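Local coordinates for 6-phosphogluconate dehydratase (Shewanella oneidensis, PDB 2GP4), which probably catalyses the dehydration of 6-phosphogluconate in the Entner-Doudoroff pathway, and is captured here as the apo form without its iron-sulfur cluster, at residues Gly553-Arg565 with Leu575-Thr588. Sequence-based numbering, arbitrary orientation.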
ATOM      1  N   GLY A 553      -4.502  -7.729 -23.569  1.00 24.00           N
ATOM      2  CA  GLY A 553      -3.471  -6.697 -23.617  1.00 23.97           C
ATOM      3  C   GLY A 553      -2.367  -7.042 -24.597  1.00 24.15           C
ATOM      4  O   GLY A 553      -2.025  -8.219 -24.778  1.00 23.83           O
ATOM      5  N   LEU A 554      -1.803  -6.006 -25.212  1.00 24.10           N
ATOM      6  CA  LEU A 554      -0.762  -6.158 -26.219  1.00 24.39           C
ATOM      7  C   LEU A 554       0.414  -7.035 -25.766  1.00 24.37           C
ATOM      8  O   LEU A 554       1.143  -7.580 -26.596  1.00 24.49           O
ATOM      9  CB  LEU A 554      -0.273  -4.778 -26.687  1.00 24.55           C
ATOM     10  CG  LEU A 554       0.272  -4.688 -28.116  1.00 24.79           C
ATOM     11  CD1 LEU A 554      -0.825  -5.001 -29.140  1.00 25.31           C
ATOM     12  CD2 LEU A 554       0.890  -3.322 -28.385  1.00 24.70           C
ATOM     13  N   ILE A 555       0.585  -7.181 -24.455  1.00 24.33           N
ATOM     14  CA  ILE A 555       1.587  -8.102 -23.895  1.00 24.23           C
ATOM     15  C   ILE A 555       1.398  -9.557 -24.374  1.00 24.35           C
ATOM     16  O   ILE A 555       2.368 -10.304 -24.494  1.00 24.56           O
ATOM     17  CB  ILE A 555       1.626  -8.034 -22.340  1.00 24.07           C
ATOM     18  CG1 ILE A 555       2.752  -8.917 -21.788  1.00 23.71           C
ATOM     19  CG2 ILE A 555       0.267  -8.395 -21.744  1.00 24.10           C
ATOM     20  CD1 ILE A 555       2.964  -8.825 -20.296  1.00 23.99           C
ATOM     21  N   ALA A 556       0.153  -9.940 -24.651  1.00 24.37           N
ATOM     22  CA  ALA A 556      -0.176 -11.296 -25.100  1.00 24.45           C
ATOM     23  C   ALA A 556       0.321 -11.596 -26.515  1.00 24.50           C
ATOM     24  O   ALA A 556       0.545 -12.757 -26.863  1.00 24.67           O
ATOM     25  CB  ALA A 556      -1.689 -11.542 -25.003  1.00 24.42           C
ATOM     26  N   LYS A 557       0.494 -10.553 -27.322  1.00 24.64           N
ATOM     27  CA  LYS A 557       0.942 -10.706 -28.711  1.00 24.71           C
ATOM     28  C   LYS A 557       2.455 -10.592 -28.899  1.00 24.71           C
ATOM     29  O   LYS A 557       2.981 -10.973 -29.954  1.00 24.77           O
ATOM     30  CB  LYS A 557       0.215  -9.721 -29.630  1.00 24.80           C
ATOM     31  CG  LYS A 557      -1.208 -10.152 -29.979  1.00 25.10           C
ATOM     32  CD  LYS A 557      -1.846  -9.219 -30.989  1.00 25.61           C
ATOM     33  CE  LYS A 557      -3.256  -9.675 -31.333  1.00 26.16           C
ATOM     34  NZ  LYS A 557      -3.843  -8.841 -32.416  1.00 26.64           N
ATOM     35  N   VAL A 558       3.146 -10.074 -27.880  1.00 24.68           N
ATOM     36  CA  VAL A 558       4.604  -9.921 -27.915  1.00 24.41           C
ATOM     37  C   VAL A 558       5.270 -11.262 -28.248  1.00 24.54           C
ATOM     38  O   VAL A 558       4.893 -12.300 -27.703  1.00 24.72           O
ATOM     39  CB  VAL A 558       5.162  -9.373 -26.578  1.00 24.30           C
ATOM     40  CG1 VAL A 558       6.666  -9.121 -26.679  1.00 24.12           C
ATOM     41  CG2 VAL A 558       4.456  -8.092 -26.174  1.00 24.11           C
ATOM     42  N   GLN A 559       6.237 -11.232 -29.158  1.00 24.52           N
ATOM     43  CA  GLN A 559       6.972 -12.429 -29.553  1.00 24.66           C
ATOM     44  C   GLN A 559       8.446 -12.231 -29.245  1.00 24.70           C
ATOM     45  O   GLN A 559       8.906 -11.097 -29.142  1.00 24.85           O
ATOM     46  CB  GLN A 559       6.774 -12.718 -31.049  1.00 24.57           C
ATOM     47  CG  GLN A 559       5.347 -13.111 -31.426  1.00 24.47           C
ATOM     48  CD  GLN A 559       5.140 -13.338 -32.925  1.00 24.98           C
ATOM     49  OE1 GLN A 559       6.086 -13.311 -33.722  1.00 24.92           O
ATOM     50  NE2 GLN A 559       3.888 -13.574 -33.310  1.00 24.71           N
ATOM     51  N   ASP A 560       9.184 -13.327 -29.088  1.00 24.84           N
ATOM     52  CA  ASP A 560      10.628 -13.251 -28.890  1.00 25.04           C
ATOM     53  C   ASP A 560      11.270 -12.459 -30.025  1.00 25.08           C
ATOM     54  O   ASP A 560      10.955 -12.666 -31.202  1.00 25.20           O
ATOM     55  CB  ASP A 560      11.244 -14.649 -28.812  1.00 25.20           C
ATOM     56  CG  ASP A 560      10.727 -15.452 -27.633  1.00 26.08           C
ATOM     57  OD1 ASP A 560      11.029 -15.083 -26.474  1.00 26.30           O
ATOM     58  OD2 ASP A 560      10.024 -16.463 -27.870  1.00 27.53           O
ATOM     59  N   GLY A 561      12.153 -11.537 -29.663  1.00 25.17           N
ATOM     60  CA  GLY A 561      12.882 -10.750 -30.651  1.00 25.01           C
ATOM     61  C   GLY A 561      12.354  -9.338 -30.801  1.00 25.06           C
ATOM     62  O   GLY A 561      13.131  -8.414 -31.041  1.00 25.19           O
ATOM     63  N   ASP A 562      11.037  -9.171 -30.665  1.00 24.96           N
ATOM     64  CA  ASP A 562      10.402  -7.853 -30.755  1.00 24.80           C
ATOM     65  C   ASP A 562      11.147  -6.845 -29.894  1.00 24.71           C
ATOM     66  O   ASP A 562      11.532  -7.157 -28.768  1.00 24.86           O
ATOM     67  CB  ASP A 562       8.952  -7.909 -30.275  1.00 24.74           C
ATOM     68  CG  ASP A 562       8.072  -8.800 -31.129  1.00 25.14           C
ATOM     69  OD1 ASP A 562       8.517  -9.258 -32.203  1.00 25.78           O
ATOM     70  OD2 ASP A 562       6.918  -9.041 -30.716  1.00 25.47           O
ATOM     71  N   LEU A 563      11.352  -5.643 -30.422  1.00 24.64           N
ATOM     72  CA  LEU A 563      11.958  -4.575 -29.634  1.00 24.42           C
ATOM     73  C   LEU A 563      10.932  -3.966 -28.687  1.00 24.22           C
ATOM     74  O   LEU A 563       9.824  -3.607 -29.096  1.00 24.10           O
ATOM     75  CB  LEU A 563      12.560  -3.484 -30.525  1.00 24.41           C
ATOM     76  CG  LEU A 563      13.968  -3.603 -31.134  1.00 25.17           C
ATOM     77  CD1 LEU A 563      14.981  -4.286 -30.202  1.00 25.24           C
ATOM     78  CD2 LEU A 563      13.929  -4.300 -32.476  1.00 25.85           C
ATOM     79  N   ILE A 564      11.314  -3.864 -27.419  1.00 24.11           N
ATOM     80  CA  ILE A 564      10.510  -3.201 -26.403  1.00 23.90           C
ATOM     81  C   ILE A 564      11.321  -2.084 -25.772  1.00 24.07           C
ATOM     82  O   ILE A 564      12.450  -2.302 -25.326  1.00 24.21           O
ATOM     83  CB  ILE A 564      10.080  -4.182 -25.310  1.00 23.89           C
ATOM     84  CG1 ILE A 564       8.842  -4.950 -25.756  1.00 23.62           C
ATOM     85  CG2 ILE A 564       9.824  -3.451 -23.996  1.00 23.41           C
ATOM     86  CD1 ILE A 564       8.659  -6.272 -25.042  1.00 23.26           C
ATOM     87  N   ARG A 565      10.741  -0.891 -25.740  1.00 24.17           N
ATOM     88  CA  ARG A 565      11.392   0.255 -25.131  1.00 24.52           C
ATOM     89  C   ARG A 565      10.746   0.526 -23.781  1.00 24.28           C
ATOM     90  O   ARG A 565       9.564   0.860 -23.715  1.00 24.49           O
ATOM     91  CB  ARG A 565      11.288   1.487 -26.044  1.00 24.40           C
ATOM     92  CG  ARG A 565      12.017   2.732 -25.529  1.00 25.10           C
ATOM     93  CD  ARG A 565      11.741   3.979 -26.378  1.00 25.18           C
ATOM     94  NE  ARG A 565      12.215   3.838 -27.756  1.00 27.04           N
ATOM     95  CZ  ARG A 565      11.470   4.020 -28.847  1.00 27.37           C
ATOM     96  NH1 ARG A 565      10.194   4.382 -28.754  1.00 27.39           N
ATOM     97  NH2 ARG A 565      12.012   3.857 -30.047  1.00 27.30           N
ATOM     98  N   LEU A 575       5.999  -1.297 -27.483  1.00 25.28           N
ATOM     99  CA  LEU A 575       6.371  -2.439 -28.304  1.00 25.55           C
ATOM    100  C   LEU A 575       6.615  -1.931 -29.726  1.00 26.21           C
ATOM    101  O   LEU A 575       5.714  -1.390 -30.371  1.00 26.13           O
ATOM    102  CB  LEU A 575       5.278  -3.511 -28.281  1.00 25.56           C
ATOM    103  CG  LEU A 575       5.515  -4.825 -29.041  1.00 25.41           C
ATOM    104  CD1 LEU A 575       6.690  -5.614 -28.462  1.00 24.43           C
ATOM    105  CD2 LEU A 575       4.248  -5.678 -29.073  1.00 24.97           C
ATOM    106  N   LEU A 576       7.839  -2.105 -30.208  1.00 27.07           N
ATOM    107  CA  LEU A 576       8.265  -1.496 -31.466  1.00 28.02           C
ATOM    108  C   LEU A 576       7.932  -2.364 -32.676  1.00 28.85           C
ATOM    109  O   LEU A 576       8.813  -2.758 -33.441  1.00 29.10           O
ATOM    110  CB  LEU A 576       9.757  -1.153 -31.419  1.00 27.90           C
ATOM    111  CG  LEU A 576      10.205   0.124 -30.695  1.00 27.52           C
ATOM    112  CD1 LEU A 576       9.791   0.155 -29.251  1.00 27.10           C
ATOM    113  CD2 LEU A 576      11.714   0.261 -30.801  1.00 28.12           C
ATOM    114  N   VAL A 577       6.646  -2.672 -32.826  1.00 29.74           N
ATOM    115  CA  VAL A 577       6.128  -3.344 -34.010  1.00 30.69           C
ATOM    116  C   VAL A 577       4.900  -2.573 -34.476  1.00 31.36           C
ATOM    117  O   VAL A 577       4.181  -1.993 -33.659  1.00 31.50           O
ATOM    118  CB  VAL A 577       5.764  -4.837 -33.750  1.00 30.52           C
ATOM    119  CG1 VAL A 577       6.986  -5.639 -33.350  1.00 30.66           C
ATOM    120  CG2 VAL A 577       4.719  -4.956 -32.680  1.00 31.51           C
ATOM    121  N   SER A 578       4.665  -2.562 -35.787  1.00 32.29           N
ATOM    122  CA  SER A 578       3.549  -1.818 -36.370  1.00 32.97           C
ATOM    123  C   SER A 578       2.203  -2.410 -35.971  1.00 33.38           C
ATOM    124  O   SER A 578       2.103  -3.607 -35.685  1.00 33.48           O
ATOM    125  CB  SER A 578       3.667  -1.792 -37.895  1.00 33.09           C
ATOM    126  OG  SER A 578       3.663  -3.107 -38.424  1.00 33.43           O
ATOM    127  N   ASP A 579       1.175  -1.560 -35.952  1.00 34.08           N
ATOM    128  CA  ASP A 579      -0.206  -2.002 -35.748  1.00 34.77           C
ATOM    129  C   ASP A 579      -0.604  -3.065 -36.777  1.00 35.07           C
ATOM    130  O   ASP A 579      -1.310  -4.023 -36.445  1.00 35.13           O
ATOM    131  CB  ASP A 579      -1.178  -0.817 -35.824  1.00 34.96           C
ATOM    132  CG  ASP A 579      -1.324  -0.078 -34.497  1.00 35.60           C
ATOM    133  OD1 ASP A 579      -0.316   0.112 -33.782  1.00 36.75           O
ATOM    134  OD2 ASP A 579      -2.459   0.331 -34.174  1.00 36.03           O
ATOM    135  N   THR A 580      -0.134  -2.893 -38.015  1.00 35.37           N
ATOM    136  CA  THR A 580      -0.423  -3.826 -39.110  1.00 35.75           C
ATOM    137  C   THR A 580       0.178  -5.217 -38.877  1.00 35.82           C
ATOM    138  O   THR A 580      -0.502  -6.227 -39.082  1.00 35.88           O
ATOM    139  CB  THR A 580       0.033  -3.278 -40.482  1.00 35.78           C
ATOM    140  OG1 THR A 580       1.445  -3.029 -40.464  1.00 36.50           O
ATOM    141  CG2 THR A 580      -0.698  -1.986 -40.812  1.00 35.95           C
ATOM    142  N   GLU A 581       1.436  -5.270 -38.434  1.00 35.81           N
ATOM    143  CA  GLU A 581       2.061  -6.547 -38.091  1.00 35.85           C
ATOM    144  C   GLU A 581       1.375  -7.207 -36.892  1.00 35.85           C
ATOM    145  O   GLU A 581       1.379  -8.432 -36.766  1.00 36.01           O
ATOM    146  CB  GLU A 581       3.567  -6.397 -37.832  1.00 35.77           C
ATOM    147  CG  GLU A 581       4.320  -7.735 -37.874  1.00 36.00           C
ATOM    148  CD  GLU A 581       5.754  -7.660 -37.372  1.00 36.09           C
ATOM    149  OE1 GLU A 581       6.401  -6.599 -37.520  1.00 36.51           O
ATOM    150  OE2 GLU A 581       6.241  -8.683 -36.838  1.00 36.12           O
ATOM    151  N   LEU A 582       0.780  -6.397 -36.019  1.00 35.78           N
ATOM    152  CA  LEU A 582       0.078  -6.927 -34.849  1.00 35.87           C
ATOM    153  C   LEU A 582      -1.288  -7.515 -35.196  1.00 35.86           C
ATOM    154  O   LEU A 582      -1.793  -8.386 -34.485  1.00 35.95           O
ATOM    155  CB  LEU A 582      -0.053  -5.860 -33.755  1.00 35.85           C
ATOM    156  CG  LEU A 582       1.236  -5.520 -33.000  1.00 35.92           C
ATOM    157  CD1 LEU A 582       1.099  -4.218 -32.214  1.00 35.75           C
ATOM    158  CD2 LEU A 582       1.671  -6.667 -32.089  1.00 35.78           C
ATOM    159  N   ALA A 583      -1.871  -7.041 -36.295  1.00 35.87           N
ATOM    160  CA  ALA A 583      -3.151  -7.553 -36.789  1.00 35.78           C
ATOM    161  C   ALA A 583      -3.036  -8.970 -37.366  1.00 35.72           C
ATOM    162  O   ALA A 583      -4.024  -9.713 -37.410  1.00 35.80           O
ATOM    163  CB  ALA A 583      -3.745  -6.600 -37.820  1.00 35.77           C
ATOM    164  N   THR A 584      -1.835  -9.335 -37.809  1.00 35.57           N
ATOM    165  CA  THR A 584      -1.579 -10.669 -38.356  1.00 35.44           C
ATOM    166  C   THR A 584      -1.391 -11.698 -37.242  1.00 35.37           C
ATOM    167  O   THR A 584      -1.666 -12.887 -37.430  1.00 35.23           O
ATOM    168  CB  THR A 584      -0.331 -10.692 -39.270  1.00 35.51           C
ATOM    169  OG1 THR A 584       0.848 -10.452 -38.490  1.00 35.78           O
ATOM    170  CG2 THR A 584      -0.433  -9.641 -40.374  1.00 35.49           C
ATOM    171  N   ARG A 585      -0.930 -11.226 -36.083  1.00 35.36           N
ATOM    172  CA  ARG A 585      -0.566 -12.099 -34.962  1.00 35.16           C
ATOM    173  C   ARG A 585      -1.760 -12.630 -34.170  1.00 35.31           C
ATOM    174  O   ARG A 585      -2.720 -11.904 -33.899  1.00 35.44           O
ATOM    175  CB  ARG A 585       0.396 -11.380 -34.012  1.00 34.84           C
ATOM    176  CG  ARG A 585       1.775 -11.134 -34.588  1.00 34.14           C
ATOM    177  CD  ARG A 585       2.651 -10.373 -33.614  1.00 32.98           C
ATOM    178  NE  ARG A 585       3.953 -10.049 -34.193  1.00 32.63           N
ATOM    179  CZ  ARG A 585       5.008  -9.631 -33.496  1.00 32.51           C
ATOM    180  NH1 ARG A 585       4.932  -9.486 -32.179  1.00 32.70           N
ATOM    181  NH2 ARG A 585       6.146  -9.363 -34.116  1.00 32.33           N
ATOM    182  N   THR A 586      -1.685 -13.907 -33.807  1.00 35.40           N
ATOM    183  CA  THR A 586      -2.604 -14.494 -32.845  1.00 35.48           C
ATOM    184  C   THR A 586      -1.853 -14.689 -31.533  1.00 35.46           C
ATOM    185  O   THR A 586      -0.759 -15.258 -31.513  1.00 35.40           O
ATOM    186  CB  THR A 586      -3.179 -15.844 -33.343  1.00 35.53           C
ATOM    187  OG1 THR A 586      -3.870 -15.639 -34.581  1.00 36.12           O
ATOM    188  CG2 THR A 586      -4.155 -16.442 -32.332  1.00 35.34           C
ATOM    189  N   ALA A 587      -2.437 -14.198 -30.446  1.00 35.63           N
ATOM    190  CA  ALA A 587      -1.867 -14.394 -29.121  1.00 35.77           C
ATOM    191  C   ALA A 587      -1.812 -15.885 -28.830  1.00 35.75           C
ATOM    192  O   ALA A 587      -2.773 -16.603 -29.110  1.00 36.04           O
ATOM    193  CB  ALA A 587      -2.707 -13.674 -28.070  1.00 35.83           C
ATOM    194  N   THR A 588      -0.687 -16.351 -28.293  1.00 35.69           N
ATOM    195  CA  THR A 588      -0.574 -17.745 -27.872  1.00 35.85           C
ATOM    196  C   THR A 588      -1.492 -18.020 -26.679  1.00 36.07           C
ATOM    197  O   THR A 588      -1.729 -17.145 -25.842  1.00 35.95           O
ATOM    198  CB  THR A 588       0.879 -18.146 -27.523  1.00 35.89           C
ATOM    199  OG1 THR A 588       1.410 -17.248 -26.537  1.00 36.37           O
ATOM    200  CG2 THR A 588       1.761 -18.120 -28.768  1.00 35.67           C
TER
HETATM  201  O   HOH W   1      -0.377 -15.011 -24.741  1.00 26.35           O
HETATM  202  O   HOH W   2      10.727  -5.151 -33.064  1.00 37.00           O
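The guanidinium of R585 carries the amide of Q559 stacked on one face, the two planes 9° apart and Q559 CD offset toward the rim, while the D562 carboxylate meets its edge end-on. On the R565 guanidinium, salt-bridged to E465 and E572, L576 CD1 lies over the centre of one face. R585 NH1 reaches D562 OD2 at 2.5 Å and R585 NH2 reaches D562 OD1 at 3.0 Å, both on the syn side but tilted out of the carboxylate plane, a two-point grip that restrains rotation. An extended arginine suits this place because its spare N-H bonds also serve E581, through NH2 to OE2 at 2.8 Å, and, weakly, the carbonyl of K557. D562 OD2 is doubly held: the backbone N of Q559 approaches the opposite face of the carboxylate from R585 NH1. A methionine in place of R585 would probably leave the buried D562 carboxylate without its countercharge and the Q559 amide free to turn.

K557 has the length to bring its amine to the helix residue L582, whose O accepts from NZ (2.9 Å), the donor standing above the carbonyl plane. The apolar part centres on L575: with CG anti to the backbone N (chi1 -177°), its branched end sends CD1 to I564 CG1 (3.5 Å) and CD2 to V558 CG2. L554 CD1 meets L582 CD1 at 3.7 Å, and L576 N bonds L563 O (2.7 Å).

I564 and L575 form an antiparallel non-hydrogen-bonded pair between the last two strands of the C-terminal domain's mixed sheet, a beta hairpin whose outer strand runs on into a short helix packed, through L582 on L554, against the chain leading into the hairpin.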